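Local coordinates for cell wall surface anchor protein (PDB 4Z1P), which is a surface adhesin of Streptococcus agalactiae, related to the antigen I/II family, that probably mediates bacterial adhesion and carries an LPXTG motif for cell-wall attachment, at residues A[28-33]-A[63-68]; A[102-107]-A[113-118]; A[157-162]-A[166-171]. All coordinates share one frame; numbering follows the deposited sequence.

Contact 1 of 3, residues A[28-33]-A[63-68]; sequences ATLDYV and EALAEL
Leu65 CD1 meets the ring edge of Tyr32 and Leu65 CD2 meets Leu30 CG, and these three buried side chains carry the whole contact between residues 28-33 and 63-68. The closest approach is from Leu65 CD1 to Tyr32 OH, 3.6 Å; the same methyl lies 4.0 Å from Tyr32 CE2. Because CD1 sits near the ring plane, the methyl abuts the hydroxyl-bearing edge and does not cover a face. The second methyl, Leu65 CD2, reaches Leu30 CG at 4.3 Å, so CD1 serves the tyrosine and CD2 mainly the leucine. Tyr32 and Leu65 approach from opposite directions. The tyrosine ring is carried there with CG anti to the carbonyl carbon (chi1 -64°), and one of its faces is backed by Leu30 CB, 3.9 Å above the plane and displaced toward the rim.

Further out, the backbones stand well apart: the nearest CA pair, Leu30 and Leu65, is 8.7 Å apart, too far for adjacent paired strands. Strand 137-145 lies between strands 29-36 and 65-75 in their four-stranded antiparallel sheet, and Leu30 and Tyr32 bond through their backbones to Phe143 and Leu141 of it. Ile154 of the five-stranded sheet packs on Tyr32 and Leu65, so the contact lies between two antiparallel sheets packed as a beta sandwich. Val11 of strand 8-11 touches Leu30 and Tyr32.

No hydrogen bond crosses between the two segments, and just 104 Å² is buried. Cohesion is therefore dispersive: side chains of strands 29-36 and 65-75 meet across the intervening strand by van der Waals contact, the hydroxyl oxygen of Tyr32 included.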
ATOM      1  N   ALA A  28       3.601  -1.379   1.040  1.00 17.93           N
ATOM      2  CA  ALA A  28       3.506  -0.619  -0.216  1.00 17.54           C
ATOM      3  C   ALA A  28       4.439   0.569  -0.255  1.00 17.69           C
ATOM      4  O   ALA A  28       4.735   1.128   0.758  1.00 16.12           O
ATOM      5  CB  ALA A  28       2.076  -0.099  -0.372  1.00 18.21           C
ATOM      6  N   THR A  29       4.941   0.909  -1.425  1.00 18.06           N
ATOM      7  CA  THR A  29       5.615   2.196  -1.597  1.00 19.46           C
ATOM      8  C   THR A  29       4.614   3.116  -2.310  1.00 18.70           C
ATOM      9  O   THR A  29       4.088   2.746  -3.349  1.00 18.21           O
ATOM     10  CB  THR A  29       6.864   1.920  -2.417  1.00 21.43           C
ATOM     11  OG1 THR A  29       7.808   1.258  -1.555  1.00 27.57           O
ATOM     12  CG2 THR A  29       7.521   3.195  -2.887  1.00 26.68           C
ATOM     13  N   LEU A  30       4.310   4.296  -1.762  1.00 17.05           N
ATOM     14  CA  LEU A  30       3.450   5.204  -2.464  1.00 17.76           C
ATOM     15  C   LEU A  30       4.289   6.068  -3.400  1.00 20.16           C
ATOM     16  O   LEU A  30       5.116   6.873  -2.930  1.00 21.30           O
ATOM     17  CB  LEU A  30       2.639   6.063  -1.511  1.00 18.48           C
ATOM     18  CG  LEU A  30       1.465   5.434  -0.770  1.00 20.06           C
ATOM     19  CD1 LEU A  30       0.335   5.083  -1.715  1.00 22.19           C
ATOM     20  CD2 LEU A  30       1.907   4.192  -0.011  1.00 19.76           C
ATOM     21  N   ASP A  31       4.049   5.924  -4.714  1.00 17.94           N
ATOM     22  CA  ASP A  31       4.838   6.591  -5.743  1.00 20.33           C
ATOM     23  C   ASP A  31       4.019   7.718  -6.301  1.00 17.76           C
ATOM     24  O   ASP A  31       3.108   7.501  -7.105  1.00 18.02           O
ATOM     25  CB  ASP A  31       5.252   5.601  -6.808  1.00 20.92           C
ATOM     26  CG  ASP A  31       6.159   4.516  -6.202  1.00 27.15           C
ATOM     27  OD1 ASP A  31       7.202   4.892  -5.606  1.00 27.46           O
ATOM     28  OD2 ASP A  31       5.824   3.310  -6.267  1.00 32.32           O
ATOM     29  N   TYR A  32       4.397   8.911  -5.882  1.00 14.51           N
ATOM     30  CA  TYR A  32       3.649  10.094  -6.247  1.00 13.84           C
ATOM     31  C   TYR A  32       4.384  10.924  -7.285  1.00 13.30           C
ATOM     32  O   TYR A  32       5.656  11.002  -7.283  1.00 10.01           O
ATOM     33  CB  TYR A  32       3.459  10.947  -5.030  1.00 14.20           C
ATOM     34  CG  TYR A  32       2.650  10.399  -3.904  1.00 13.34           C
ATOM     35  CD1 TYR A  32       1.315  10.023  -4.081  1.00 14.36           C
ATOM     36  CD2 TYR A  32       3.113  10.447  -2.631  1.00 12.87           C
ATOM     37  CE1 TYR A  32       0.534   9.582  -3.001  1.00 14.05           C
ATOM     38  CE2 TYR A  32       2.329  10.092  -1.544  1.00 12.82           C
ATOM     39  CZ  TYR A  32       1.039   9.605  -1.755  1.00 12.53           C
ATOM     40  OH  TYR A  32       0.305   9.154  -0.686  1.00 12.58           O
ATOM     41  N   VAL A  33       3.582  11.609  -8.102  1.00 12.16           N
ATOM     42  CA  VAL A  33       4.086  12.514  -9.065  1.00 12.76           C
ATOM     43  C   VAL A  33       3.372  13.824  -8.885  1.00 13.53           C
ATOM     44  O   VAL A  33       2.146  13.922  -9.038  1.00 13.14           O
ATOM     45  CB  VAL A  33       3.953  12.038 -10.524  1.00 14.40           C
ATOM     46  CG1 VAL A  33       4.544  13.080 -11.472  1.00 14.28           C
ATOM     47  CG2 VAL A  33       4.529  10.684 -10.711  1.00 15.36           C
ATOM     48  N   GLU A  63      -0.800  11.512   8.527  1.00 18.82           N
ATOM     49  CA  GLU A  63      -0.018  10.811   9.528  1.00 23.74           C
ATOM     50  C   GLU A  63       0.402   9.423   9.072  1.00 20.26           C
ATOM     51  O   GLU A  63       1.135   8.748   9.728  1.00 23.06           O
ATOM     52  CB  GLU A  63      -0.830  10.779  10.868  1.00 29.26           C
ATOM     53  CG  GLU A  63      -2.143   9.977  10.839  1.00 31.05           C
ATOM     54  CD  GLU A  63      -3.387  10.689  10.272  1.00 37.60           C
ATOM     55  OE1 GLU A  63      -3.324  11.856   9.733  1.00 37.89           O
ATOM     56  OE2 GLU A  63      -4.487  10.050  10.389  1.00 42.79           O
ATOM     57  N   ALA A  64      -0.124   8.945   7.974  1.00 18.03           N
ATOM     58  CA  ALA A  64       0.168   7.567   7.620  1.00 19.28           C
ATOM     59  C   ALA A  64       1.509   7.382   7.025  1.00 19.06           C
ATOM     60  O   ALA A  64       2.015   6.254   7.024  1.00 19.82           O
ATOM     61  CB  ALA A  64      -0.846   7.001   6.665  1.00 18.52           C
ATOM     62  N   LEU A  65       2.052   8.431   6.414  1.00 17.31           N
ATOM     63  CA  LEU A  65       3.236   8.271   5.683  1.00 17.63           C
ATOM     64  C   LEU A  65       4.499   8.443   6.488  1.00 17.93           C
ATOM     65  O   LEU A  65       4.599   9.272   7.370  1.00 17.86           O
ATOM     66  CB  LEU A  65       3.209   9.182   4.442  1.00 18.17           C
ATOM     67  CG  LEU A  65       2.063   8.822   3.479  1.00 19.81           C
ATOM     68  CD1 LEU A  65       1.990   9.850   2.399  1.00 21.99           C
ATOM     69  CD2 LEU A  65       2.236   7.436   2.917  1.00 20.90           C
ATOM     70  N   ALA A  66       5.467   7.639   6.135  1.00 18.17           N
ATOM     71  CA  ALA A  66       6.742   7.498   6.849  1.00 21.38           C
ATOM     72  C   ALA A  66       7.847   8.131   5.964  1.00 21.21           C
ATOM     73  O   ALA A  66       7.688   9.268   5.542  1.00 22.37           O
ATOM     74  CB  ALA A  66       7.029   5.998   7.111  1.00 24.92           C
ATOM     75  N   GLU A  67       8.984   7.459   5.775  1.00 19.14           N
ATOM     76  CA  GLU A  67      10.129   8.101   5.187  1.00 19.01           C
ATOM     77  C   GLU A  67       9.894   8.503   3.695  1.00 16.63           C
ATOM     78  O   GLU A  67       9.468   7.671   2.915  1.00 18.64           O
ATOM     79  CB  GLU A  67      11.335   7.149   5.118  1.00 19.73           C
ATOM     80  N   LEU A  68      10.285   9.710   3.334  1.00 16.04           N
ATOM     81  CA  LEU A  68      10.247  10.188   1.930  1.00 15.25           C
ATOM     82  C   LEU A  68      11.522   9.933   1.190  1.00 16.66           C
ATOM     83  O   LEU A  68      12.572  10.271   1.709  1.00 17.45           O
ATOM     84  CB  LEU A  68      10.078  11.697   1.933  1.00 15.53           C
ATOM     85  CG  LEU A  68      10.215  12.398   0.559  1.00 16.01           C
ATOM     86  CD1 LEU A  68       9.257  11.813  -0.460  1.00 16.25           C
ATOM     87  CD2 LEU A  68      10.124  13.930   0.704  1.00 16.22           C
TER

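Contact 2 of 3, residues A[102-107]-A[113-118]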
ATOM      1  N   SER A 102       5.568  33.724   7.645  1.00 18.04           N
ATOM      2  CA  SER A 102       4.831  34.838   7.115  1.00 19.71           C
ATOM      3  C   SER A 102       4.501  34.645   5.606  1.00 19.42           C
ATOM      4  O   SER A 102       3.360  34.961   5.131  1.00 18.37           O
ATOM      5  CB  SER A 102       5.583  36.139   7.328  1.00 22.27           C
ATOM      6  OG  SER A 102       4.725  37.155   6.820  1.00 28.39           O
ATOM      7  N   LEU A 103       5.469  34.128   4.860  1.00 16.82           N
ATOM      8  CA  LEU A 103       5.212  33.814   3.456  1.00 17.64           C
ATOM      9  C   LEU A 103       4.028  32.869   3.332  1.00 16.15           C
ATOM     10  O   LEU A 103       3.071  33.149   2.580  1.00 18.23           O
ATOM     11  CB  LEU A 103       6.437  33.175   2.790  1.00 15.75           C
ATOM     12  CG  LEU A 103       6.296  32.838   1.280  1.00 17.37           C
ATOM     13  CD1 LEU A 103       6.239  34.093   0.467  1.00 17.46           C
ATOM     14  CD2 LEU A 103       7.405  31.885   0.802  1.00 17.58           C
ATOM     15  N   ILE A 104       4.049  31.763   4.051  1.00 15.40           N
ATOM     16  CA  ILE A 104       2.971  30.814   3.808  1.00 17.19           C
ATOM     17  C   ILE A 104       1.644  31.371   4.342  1.00 15.55           C
ATOM     18  O   ILE A 104       0.616  31.252   3.687  1.00 15.83           O
ATOM     19  CB  ILE A 104       3.289  29.347   4.263  1.00 18.66           C
ATOM     20  CG1 ILE A 104       3.210  29.169   5.749  1.00 20.52           C
ATOM     21  CG2 ILE A 104       4.664  28.910   3.682  1.00 19.45           C
ATOM     22  CD1 ILE A 104       3.474  27.706   6.154  1.00 22.74           C
ATOM     23  N   LYS A 105       1.697  32.040   5.474  1.00 16.27           N
ATOM     24  CA  LYS A 105       0.459  32.580   6.038  1.00 18.95           C
ATOM     25  C   LYS A 105      -0.248  33.617   5.161  1.00 18.03           C
ATOM     26  O   LYS A 105      -1.425  33.455   4.842  1.00 19.94           O
ATOM     27  CB  LYS A 105       0.688  33.090   7.421  1.00 21.73           C
ATOM     28  CG  LYS A 105      -0.600  33.712   7.953  1.00 25.99           C
ATOM     29  CD  LYS A 105      -0.436  34.156   9.372  1.00 29.91           C
ATOM     30  CE  LYS A 105      -0.908  33.077  10.322  1.00 34.78           C
ATOM     31  NZ  LYS A 105      -0.927  33.667  11.676  1.00 40.63           N
ATOM     32  N   GLU A 106       0.481  34.614   4.702  1.00 19.97           N
ATOM     33  CA  GLU A 106      -0.044  35.608   3.769  1.00 22.44           C
ATOM     34  C   GLU A 106      -0.428  35.012   2.413  1.00 21.09           C
ATOM     35  O   GLU A 106      -1.232  35.598   1.735  1.00 19.56           O
ATOM     36  CB  GLU A 106       0.919  36.741   3.580  1.00 22.37           C
ATOM     37  CG  GLU A 106       1.192  37.446   4.904  1.00 28.65           C
ATOM     38  CD  GLU A 106      -0.116  37.817   5.621  1.00 35.81           C
ATOM     39  OE1 GLU A 106      -0.822  38.645   5.051  1.00 38.90           O
ATOM     40  OE2 GLU A 106      -0.490  37.241   6.698  1.00 41.43           O
ATOM     41  N   ALA A 107       0.072  33.821   2.077  1.00 16.61           N
ATOM     42  CA  ALA A 107      -0.353  33.136   0.862  1.00 16.96           C
ATOM     43  C   ALA A 107      -1.612  32.362   1.076  1.00 16.46           C
ATOM     44  O   ALA A 107      -2.144  31.783   0.148  1.00 17.70           O
ATOM     45  CB  ALA A 107       0.741  32.208   0.307  1.00 16.74           C
ATOM     46  N   GLY A 113       0.060  19.830   9.742  1.00 17.92           N
ATOM     47  CA  GLY A 113       0.997  19.007  10.519  1.00 17.71           C
ATOM     48  C   GLY A 113       2.405  19.123   9.960  1.00 15.49           C
ATOM     49  O   GLY A 113       2.895  20.240   9.642  1.00 13.11           O
ATOM     50  N   GLU A 114       2.994  17.956   9.794  1.00 14.51           N
ATOM     51  CA  GLU A 114       4.402  17.796   9.438  1.00 16.46           C
ATOM     52  C   GLU A 114       4.403  17.867   7.896  1.00 15.03           C
ATOM     53  O   GLU A 114       3.685  17.122   7.280  1.00 16.66           O
ATOM     54  CB  GLU A 114       4.864  16.390   9.932  1.00 17.58           C
ATOM     55  CG  GLU A 114       6.102  15.826   9.271  1.00 19.73           C
ATOM     56  CD  GLU A 114       6.579  14.551   9.922  1.00 22.65           C
ATOM     57  OE1 GLU A 114       5.866  13.970  10.771  1.00 17.95           O
ATOM     58  OE2 GLU A 114       7.695  14.148   9.607  1.00 23.19           O
ATOM     59  N   PHE A 115       5.270  18.668   7.287  1.00 11.85           N
ATOM     60  CA  PHE A 115       5.278  18.738   5.854  1.00 11.17           C
ATOM     61  C   PHE A 115       6.674  18.993   5.321  1.00 10.58           C
ATOM     62  O   PHE A 115       7.622  19.194   6.113  1.00 10.39           O
ATOM     63  CB  PHE A 115       4.317  19.842   5.378  1.00 11.01           C
ATOM     64  CG  PHE A 115       4.689  21.221   5.825  1.00 10.41           C
ATOM     65  CD1 PHE A 115       4.235  21.703   7.017  1.00 11.49           C
ATOM     66  CD2 PHE A 115       5.400  22.091   5.017  1.00 10.91           C
ATOM     67  CE1 PHE A 115       4.504  23.009   7.391  1.00 11.62           C
ATOM     68  CE2 PHE A 115       5.718  23.378   5.399  1.00 11.31           C
ATOM     69  CZ  PHE A 115       5.267  23.860   6.593  1.00 11.71           C
ATOM     70  N   TYR A 116       6.796  18.909   4.000  1.00 10.76           N
ATOM     71  CA  TYR A 116       8.021  19.156   3.277  1.00  9.96           C
ATOM     72  C   TYR A 116       7.812  20.341   2.364  1.00 11.02           C
ATOM     73  O   TYR A 116       6.701  20.568   1.884  1.00 10.00           O
ATOM     74  CB  TYR A 116       8.378  17.941   2.411  1.00 10.90           C
ATOM     75  CG  TYR A 116       8.509  16.686   3.175  1.00 10.96           C
ATOM     76  CD1 TYR A 116       7.417  15.969   3.550  1.00 12.27           C
ATOM     77  CD2 TYR A 116       9.806  16.197   3.556  1.00 11.61           C
ATOM     78  CE1 TYR A 116       7.569  14.774   4.265  1.00 13.27           C
ATOM     79  CE2 TYR A 116       9.950  15.023   4.249  1.00 11.97           C
ATOM     80  CZ  TYR A 116       8.850  14.311   4.581  1.00 13.21           C
ATOM     81  OH  TYR A 116       8.994  13.176   5.300  1.00 14.13           O
ATOM     82  N   MET A 117       8.839  21.170   2.232  1.00 10.05           N
ATOM     83  CA  MET A 117       8.760  22.302   1.404  1.00 11.81           C
ATOM     84  C   MET A 117      10.046  22.557   0.654  1.00 10.39           C
ATOM     85  O   MET A 117      11.138  22.351   1.221  1.00 13.21           O
ATOM     86  CB  MET A 117       8.369  23.543   2.227  1.00 13.37           C
ATOM     87  CG  MET A 117       8.212  24.812   1.439  1.00 13.94           C
ATOM     88  SD  MET A 117       7.635  26.184   2.471  1.00 18.17           S
ATOM     89  CE  MET A 117       8.967  26.425   3.544  1.00 18.06           C
ATOM     90  N   TRP A 118       9.930  22.914  -0.604  1.00  9.28           N
ATOM     91  CA  TRP A 118      11.111  23.189  -1.452  1.00  9.18           C
ATOM     92  C   TRP A 118      10.979  24.607  -1.894  1.00  9.52           C
ATOM     93  O   TRP A 118       9.923  24.988  -2.423  1.00  9.30           O
ATOM     94  CB  TRP A 118      11.120  22.257  -2.687  1.00  9.04           C
ATOM     95  CG  TRP A 118      11.416  20.844  -2.405  1.00  9.24           C
ATOM     96  CD1 TRP A 118      12.670  20.235  -2.445  1.00  9.61           C
ATOM     97  CD2 TRP A 118      10.516  19.845  -1.975  1.00  8.79           C
ATOM     98  NE1 TRP A 118      12.562  18.935  -2.109  1.00  9.43           N
ATOM     99  CE2 TRP A 118      11.261  18.661  -1.782  1.00  9.19           C
ATOM    100  CE3 TRP A 118       9.160  19.836  -1.712  1.00  9.32           C
ATOM    101  CZ2 TRP A 118      10.681  17.474  -1.397  1.00  9.23           C
ATOM    102  CZ3 TRP A 118       8.564  18.657  -1.379  1.00  9.44           C
ATOM    103  CH2 TRP A 118       9.335  17.494  -1.169  1.00  9.80           C
TER
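Ile104 touches both Phe115 and Met117, and is the one residue of 102-107 that makes close contact with the strand. Taken in sequence order, the helix first presents Leu103, whose CB points toward the strand but whose side chain stays 5.9 Å from the nearest atom of 113-118.

Ile104 follows, and its two branches diverge. CD1 reaches Phe115 CZ at 4.3 Å, meeting the far end of the ring obliquely, while CG2 lies 4.2 Å from Met117 SD. The reach of CD1 follows from an extended outer chain, chi2 178°. Met117 is likewise stretched out from CA to SD (chi1 -178°, chi2 176°), which delivers its sulfur to the isoleucine methyl. These are apolar contacts without a hydrogen bond between the segments, and they bury 98 Å² in all.

Beyond Ile104 no residue of the helix contacts the strand; Glu106 N is bonded to Ser102 O at 2.9 Å. Ala107 N makes two weak bonds, to the carbonyls of Leu103 and Ile104.

The nearest CA pair, Ile104 and Met117, is 10.6 Å apart, a spacing that suits a helix laid over a sheet face. Helix 98-106 thus covers the face of strand 115-120 that bears Phe115 and Met117, where Val58 of the adjacent strand 55-61 touches both. Tyr116 and Trp118 extend from the other face into the interface of the beta sandwich, onto Leu68 of strand 65-75 in the second sheet.

Contact 3 of 3, residues A[157-162]-A[166-171]; sequences GVAQID and GYTGNI
Gln160 and Tyr167 form the tight part of this antiparallel pairing, each bonded to the other through its backbone. Tyr167 N lies 2.7 Å from Gln160 O and Gln160 N lies 2.8 Å from Tyr167 O; both bonds are nearly straight. This hydrogen-bonded pair is flanked by the non-hydrogen-bonded pairs Ala159-Thr168, whose threonine is exposed, and Ile161-Gly166. Gly166 CA adds a CH...O contact to Gln160 O at 3.3 Å.

On the sheet face that carries Gln160 and Tyr167, the side chains of Tyr167 and Asp162 cross at about a right angle, while the ring and carboxylate planes are only 30° apart. Asp162 OD2 lies 3.7 Å from Tyr167 CE2, oblique to the ring. The carboxylate is held on both oxygens: OD1 takes Gln160 NE2 at 2.9 Å through its syn lone pair, and OD2 is bonded to Tyr41 OH.

Toward Ile171 the ladder loosens. Gly169 N to Val158 O, 2.9 Å, is the last bond across the pair in this direction; beyond it Val158 N and Asn170 O stand 3.8 Å apart, unbonded. Asn170 O is buried without a polar partner, while Ile171 is exposed, its CG1 resting 4.0 Å from Gly157 CA.

Strands 153-162 and 165-177 make a beta hairpin at one margin of the five-stranded sheet, its outer strand being 165-177. Strand 55-61 pairs with 153-162 on the inner side. Lys9 of strand 8-11 touches Val158, and its backbone O accepts a hydrogen bond from Asn170 ND2.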
ATOM      1  N   GLY A 157      -1.243  15.758  -0.087  1.00 10.65           N
ATOM      2  CA  GLY A 157      -1.592  16.961  -0.839  1.00 12.10           C
ATOM      3  C   GLY A 157      -0.443  17.880  -1.169  1.00 12.21           C
ATOM      4  O   GLY A 157       0.660  17.793  -0.570  1.00 11.72           O
ATOM      5  N   VAL A 158      -0.678  18.772  -2.113  1.00 11.65           N
ATOM      6  CA  VAL A 158       0.348  19.771  -2.491  1.00 11.75           C
ATOM      7  C   VAL A 158      -0.192  21.154  -2.520  1.00 11.16           C
ATOM      8  O   VAL A 158      -1.370  21.310  -2.724  1.00 12.50           O
ATOM      9  CB  VAL A 158       0.978  19.454  -3.842  1.00 11.16           C
ATOM     10  CG1 VAL A 158       1.902  18.193  -3.710  1.00 11.77           C
ATOM     11  CG2 VAL A 158      -0.082  19.207  -4.958  1.00 13.13           C
ATOM     12  N   ALA A 159       0.687  22.144  -2.420  1.00 10.63           N
ATOM     13  CA  ALA A 159       0.371  23.562  -2.574  1.00 10.81           C
ATOM     14  C   ALA A 159       1.606  24.271  -3.139  1.00 11.54           C
ATOM     15  O   ALA A 159       2.754  23.720  -3.053  1.00 13.17           O
ATOM     16  CB  ALA A 159      -0.019  24.187  -1.237  1.00 10.96           C
ATOM     17  N   GLN A 160       1.392  25.407  -3.786  1.00 11.31           N
ATOM     18  CA  GLN A 160       2.478  26.187  -4.310  1.00 11.90           C
ATOM     19  C   GLN A 160       2.288  27.594  -3.979  1.00 11.36           C
ATOM     20  O   GLN A 160       1.097  28.101  -3.874  1.00 11.35           O
ATOM     21  CB  GLN A 160       2.806  25.905  -5.788  1.00 13.79           C
ATOM     22  CG  GLN A 160       1.978  26.410  -6.847  1.00 14.35           C
ATOM     23  CD  GLN A 160       2.449  25.948  -8.253  1.00 12.63           C
ATOM     24  OE1 GLN A 160       2.124  24.867  -8.703  1.00 12.19           O
ATOM     25  NE2 GLN A 160       3.152  26.788  -8.926  1.00 12.30           N
ATOM     26  N   ILE A 161       3.394  28.276  -3.847  1.00 10.19           N
ATOM     27  CA  ILE A 161       3.358  29.722  -3.563  1.00 11.67           C
ATOM     28  C   ILE A 161       4.246  30.389  -4.553  1.00 13.47           C
ATOM     29  O   ILE A 161       5.480  30.085  -4.602  1.00 12.29           O
ATOM     30  CB  ILE A 161       3.780  30.042  -2.144  1.00 11.58           C
ATOM     31  CG1 ILE A 161       2.940  29.271  -1.200  1.00 12.99           C
ATOM     32  CG2 ILE A 161       3.718  31.555  -1.896  1.00 13.32           C
ATOM     33  CD1 ILE A 161       3.465  29.373   0.221  1.00 17.40           C
ATOM     34  N   ASP A 162       3.628  31.176  -5.424  1.00 11.53           N
ATOM     35  CA  ASP A 162       4.308  31.834  -6.521  1.00 12.85           C
ATOM     36  C   ASP A 162       4.253  33.319  -6.234  1.00 13.14           C
ATOM     37  O   ASP A 162       3.155  33.901  -6.162  1.00 12.50           O
ATOM     38  CB  ASP A 162       3.580  31.597  -7.843  1.00 14.70           C
ATOM     39  CG  ASP A 162       3.305  30.161  -8.137  1.00 15.01           C
ATOM     40  OD1 ASP A 162       4.146  29.273  -7.743  1.00 14.07           O
ATOM     41  OD2 ASP A 162       2.234  29.893  -8.727  1.00 14.53           O
ATOM     42  N   GLY A 166      -0.607  31.985  -2.907  1.00 13.46           N
ATOM     43  CA  GLY A 166      -0.817  30.560  -2.696  1.00 13.48           C
ATOM     44  C   GLY A 166      -1.850  29.839  -3.530  1.00 15.18           C
ATOM     45  O   GLY A 166      -2.948  30.355  -3.759  1.00 14.62           O
ATOM     46  N   TYR A 167      -1.532  28.650  -4.027  1.00 11.84           N
ATOM     47  CA  TYR A 167      -2.489  27.814  -4.741  1.00 12.68           C
ATOM     48  C   TYR A 167      -2.419  26.427  -4.151  1.00 13.97           C
ATOM     49  O   TYR A 167      -1.322  25.878  -4.011  1.00 12.67           O
ATOM     50  CB  TYR A 167      -2.213  27.831  -6.282  1.00 12.83           C
ATOM     51  CG  TYR A 167      -2.109  29.240  -6.811  1.00 13.49           C
ATOM     52  CD1 TYR A 167      -3.259  29.916  -7.251  1.00 16.23           C
ATOM     53  CD2 TYR A 167      -0.912  29.930  -6.835  1.00 14.56           C
ATOM     54  CE1 TYR A 167      -3.208  31.231  -7.662  1.00 16.55           C
ATOM     55  CE2 TYR A 167      -0.843  31.242  -7.277  1.00 16.48           C
ATOM     56  CZ  TYR A 167      -2.016  31.885  -7.704  1.00 17.60           C
ATOM     57  OH  TYR A 167      -1.991  33.171  -8.189  1.00 17.66           O
ATOM     58  N   THR A 168      -3.576  25.808  -3.904  1.00 13.40           N
ATOM     59  CA  THR A 168      -3.644  24.486  -3.324  1.00 14.55           C
ATOM     60  C   THR A 168      -4.114  23.537  -4.370  1.00 14.83           C
ATOM     61  O   THR A 168      -5.011  23.832  -5.157  1.00 14.10           O
ATOM     62  CB  THR A 168      -4.630  24.556  -2.194  1.00 16.38           C
ATOM     63  OG1 THR A 168      -4.167  25.607  -1.322  1.00 21.49           O
ATOM     64  CG2 THR A 168      -4.765  23.304  -1.475  1.00 17.46           C
ATOM     65  N   GLY A 169      -3.518  22.364  -4.351  1.00 14.25           N
ATOM     66  CA  GLY A 169      -3.811  21.325  -5.306  1.00 14.29           C
ATOM     67  C   GLY A 169      -4.713  20.288  -4.745  1.00 15.51           C
ATOM     68  O   GLY A 169      -5.335  20.480  -3.704  1.00 16.27           O
ATOM     69  N   ASN A 170      -4.828  19.216  -5.476  1.00 15.20           N
ATOM     70  CA  ASN A 170      -5.677  18.105  -5.112  1.00 19.08           C
ATOM     71  C   ASN A 170      -5.017  17.203  -4.029  1.00 17.69           C
ATOM     72  O   ASN A 170      -3.816  17.344  -3.689  1.00 18.20           O
ATOM     73  CB  ASN A 170      -6.017  17.309  -6.372  1.00 18.42           C
ATOM     74  CG  ASN A 170      -4.812  16.643  -6.918  1.00 18.43           C
ATOM     75  OD1 ASN A 170      -3.899  17.316  -7.372  1.00 17.75           O
ATOM     76  ND2 ASN A 170      -4.741  15.354  -6.786  1.00 18.64           N
ATOM     77  N   ILE A 171      -5.819  16.358  -3.431  1.00 16.17           N
ATOM     78  CA  ILE A 171      -5.368  15.495  -2.357  1.00 17.71           C
ATOM     79  C   ILE A 171      -5.569  14.103  -2.835  1.00 19.39           C
ATOM     80  O   ILE A 171      -6.712  13.704  -3.074  1.00 20.23           O
ATOM     81  CB  ILE A 171      -6.093  15.769  -1.028  1.00 21.06           C
ATOM     82  CG1 ILE A 171      -5.578  17.056  -0.426  1.00 24.24           C
ATOM     83  CG2 ILE A 171      -5.858  14.687   0.043  1.00 20.83           C
ATOM     84  CD1 ILE A 171      -6.621  17.749   0.402  1.00 30.04           C
TER

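Contacts 1 and 2 are buried and without hydrogen bonds between their segments, whereas contact 3 is partly buried and, with 413 Å² against about 100 Å² for each of the others, rests on backbone hydrogen bonds. Contact 1 belongs to the four-stranded sheet; contacts 2 and 3 share the five-stranded one, their centres about 10 Å apart. They meet where Ile104 CG2 comes 3.7 Å from Ile161 CD1, so the helix that covers strand 115-120 also touches the hairpin. Contact 1 joins contact 2 across the sandwich interior through Leu68 CD2, 3.7 Å from Tyr116 CD2. Contacts 1 and 3 do not touch, their nearest atoms being about 7 Å apart.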